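Local coordinates for putative translocated intimin receptor protein (Translocated intimin receptor Tir) (Escherichia coli, PDB 2ZQK) that acts as the host-membrane receptor for bacterial intimin through this extracellular domain, while its intracellular regions trigger actin pedestal formation, at residues G41-K44 and D45-A49. Sequence-based numbering, arbitrary orientation.
Sequences GVLK and DDVVA
The carbonyl of Lys-44 faces into the first turn of the helix that begins at Asp-45, and this strand-to-helix junction belongs to the intimin-binding domain of Tir, a helical hairpin whose two long helices are joined through a small β-hairpin. After the corner at Gly-41, whose positive phi of 101° suits glycine, residues 42-43 run extended; Val-42 is backbone hydrogen-bonded with Lys-28, and Lys-44 with Asn-26. Lys-44 occupies the N-cap position. Lys-44 O is approached by two backbone donors, both in weak hydrogen bonds: Val-47 N is near at 2.7 Å but badly bent, with an angle of 124° at the hydrogen, whereas Val-48 N lies farther off at 3.3 Å and is straighter. One residue further on, Ala-49 N donates to Asp-45 O at 2.9 Å in the regular helical pattern.

Leu-43 supplies the apolar side of the corner. Leu-43 CB lies 3.9 Å from Val-48 CG2, while Leu-43 CD1, at the end of the chain, comes within 4.3 Å of Val-47 CG1. The leucine is buried and also packs on Thr-17 and Phe-21 of helix 7-21, and Val-47 reaches Ala-20 of that helix, so both residues link the corner to the other arm of the hairpin. Lys-44 leads away from the helix on a chain extended beyond CG, its NZ making a weak hydrogen bond with the backbone O of Asp-25; the carboxylate of Asp-46 is too distant for a salt bridge. Asp-45 turns its OD1 towards a long, weak ion pair with Lys-28. With CG1 of Val-48 anti to the backbone N (chi1 -178°), Val-48 CG2 is left beside that N, facing back over the end of the strand, 3.8 Å from Leu-43 O.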
ATOM      1  N   GLY B  41      -5.818   6.281 -19.056  1.00 55.66           N
ATOM      2  CA  GLY B  41      -5.802   7.658 -19.518  1.00 52.08           C
ATOM      3  C   GLY B  41      -6.932   7.926 -20.486  1.00 52.44           C
ATOM      4  O   GLY B  41      -7.023   9.002 -21.078  1.00 54.94           O
ATOM      5  N   VAL B  42      -7.806   6.936 -20.634  1.00 56.36           N
ATOM      6  CA  VAL B  42      -8.935   7.040 -21.540  1.00 54.17           C
ATOM      7  C   VAL B  42     -10.247   6.769 -20.819  1.00 55.40           C
ATOM      8  O   VAL B  42     -10.332   5.855 -20.006  1.00 55.79           O
ATOM      9  CB  VAL B  42      -8.790   6.037 -22.697  1.00 42.86           C
ATOM     10  CG1 VAL B  42      -9.944   6.200 -23.675  1.00 47.07           C
ATOM     11  CG2 VAL B  42      -7.479   6.256 -23.410  1.00 40.86           C
ATOM     12  N   LEU B  43     -11.269   7.566 -21.125  1.00 58.41           N
ATOM     13  CA  LEU B  43     -12.587   7.415 -20.512  1.00 58.02           C
ATOM     14  C   LEU B  43     -13.451   6.397 -21.234  1.00 60.33           C
ATOM     15  O   LEU B  43     -13.274   6.133 -22.425  1.00 62.42           O
ATOM     16  CB  LEU B  43     -13.332   8.740 -20.517  1.00 42.06           C
ATOM     17  CG  LEU B  43     -12.789   9.937 -19.750  1.00 40.36           C
ATOM     18  CD1 LEU B  43     -13.575  11.154 -20.218  1.00 36.00           C
ATOM     19  CD2 LEU B  43     -12.911   9.740 -18.222  1.00 28.13           C
ATOM     20  N   LYS B  44     -14.409   5.849 -20.499  1.00 54.10           N
ATOM     21  CA  LYS B  44     -15.327   4.861 -21.034  1.00 56.09           C
ATOM     22  C   LYS B  44     -16.137   5.456 -22.183  1.00 57.50           C
ATOM     23  O   LYS B  44     -16.745   6.518 -22.030  1.00 59.28           O
ATOM     24  CB  LYS B  44     -16.241   4.377 -19.909  1.00 51.61           C
ATOM     25  CG  LYS B  44     -15.490   3.613 -18.822  1.00 52.27           C
ATOM     26  CD  LYS B  44     -16.417   3.114 -17.733  1.00 59.36           C
ATOM     27  CE  LYS B  44     -15.709   2.104 -16.845  1.00 60.66           C
ATOM     28  NZ  LYS B  44     -16.658   1.469 -15.883  1.00 66.93           N
ATOM     29  N   ASP B  45     -16.154   4.769 -23.326  1.00 56.22           N
ATOM     30  CA  ASP B  45     -16.869   5.260 -24.508  1.00 57.36           C
ATOM     31  C   ASP B  45     -18.210   5.949 -24.232  1.00 59.20           C
ATOM     32  O   ASP B  45     -18.519   6.970 -24.863  1.00 56.79           O
ATOM     33  CB  ASP B  45     -17.068   4.129 -25.515  1.00 64.18           C
ATOM     34  CG  ASP B  45     -15.756   3.474 -25.920  1.00 70.41           C
ATOM     35  OD1 ASP B  45     -14.682   4.034 -25.606  1.00 73.74           O
ATOM     36  OD2 ASP B  45     -15.796   2.398 -26.557  1.00 74.40           O
ATOM     37  N   ASP B  46     -18.993   5.407 -23.297  1.00 63.53           N
ATOM     38  CA  ASP B  46     -20.294   5.986 -22.937  1.00 64.01           C
ATOM     39  C   ASP B  46     -20.146   7.433 -22.512  1.00 60.40           C
ATOM     40  O   ASP B  46     -20.907   8.294 -22.946  1.00 58.86           O
ATOM     41  CB  ASP B  46     -20.937   5.249 -21.765  1.00 89.23           C
ATOM     42  CG  ASP B  46     -21.042   3.776 -21.990  1.00 97.28           C
ATOM     43  OD1 ASP B  46     -21.628   3.372 -23.019  1.00108.91           O
ATOM     44  OD2 ASP B  46     -20.540   3.023 -21.129  1.00 97.39           O
ATOM     45  N   VAL B  47     -19.182   7.692 -21.634  1.00 49.26           N
ATOM     46  CA  VAL B  47     -18.958   9.045 -21.158  1.00 47.37           C
ATOM     47  C   VAL B  47     -18.539   9.944 -22.321  1.00 47.17           C
ATOM     48  O   VAL B  47     -19.222  10.921 -22.630  1.00 46.89           O
ATOM     49  CB  VAL B  47     -17.878   9.086 -20.069  1.00 52.90           C
ATOM     50  CG1 VAL B  47     -17.783  10.492 -19.502  1.00 49.23           C
ATOM     51  CG2 VAL B  47     -18.209   8.079 -18.966  1.00 44.02           C
ATOM     52  N   VAL B  48     -17.424   9.612 -22.970  1.00 46.42           N
ATOM     53  CA  VAL B  48     -16.964  10.399 -24.110  1.00 47.34           C
ATOM     54  C   VAL B  48     -18.156  10.797 -24.983  1.00 48.59           C
ATOM     55  O   VAL B  48     -18.356  11.980 -25.278  1.00 49.07           O
ATOM     56  CB  VAL B  48     -15.978   9.607 -24.981  1.00 43.66           C
ATOM     57  CG1 VAL B  48     -15.490  10.459 -26.126  1.00 40.57           C
ATOM     58  CG2 VAL B  48     -14.815   9.137 -24.144  1.00 43.86           C
ATOM     59  N   ALA B  49     -18.951   9.805 -25.384  1.00 50.09           N
ATOM     60  CA  ALA B  49     -20.124  10.061 -26.219  1.00 49.00           C
ATOM     61  C   ALA B  49     -21.135  10.977 -25.546  1.00 51.08           C
ATOM     62  O   ALA B  49     -21.603  11.940 -26.154  1.00 52.12           O
ATOM     63  CB  ALA B  49     -20.791   8.769 -26.587  1.00 37.29           C
TER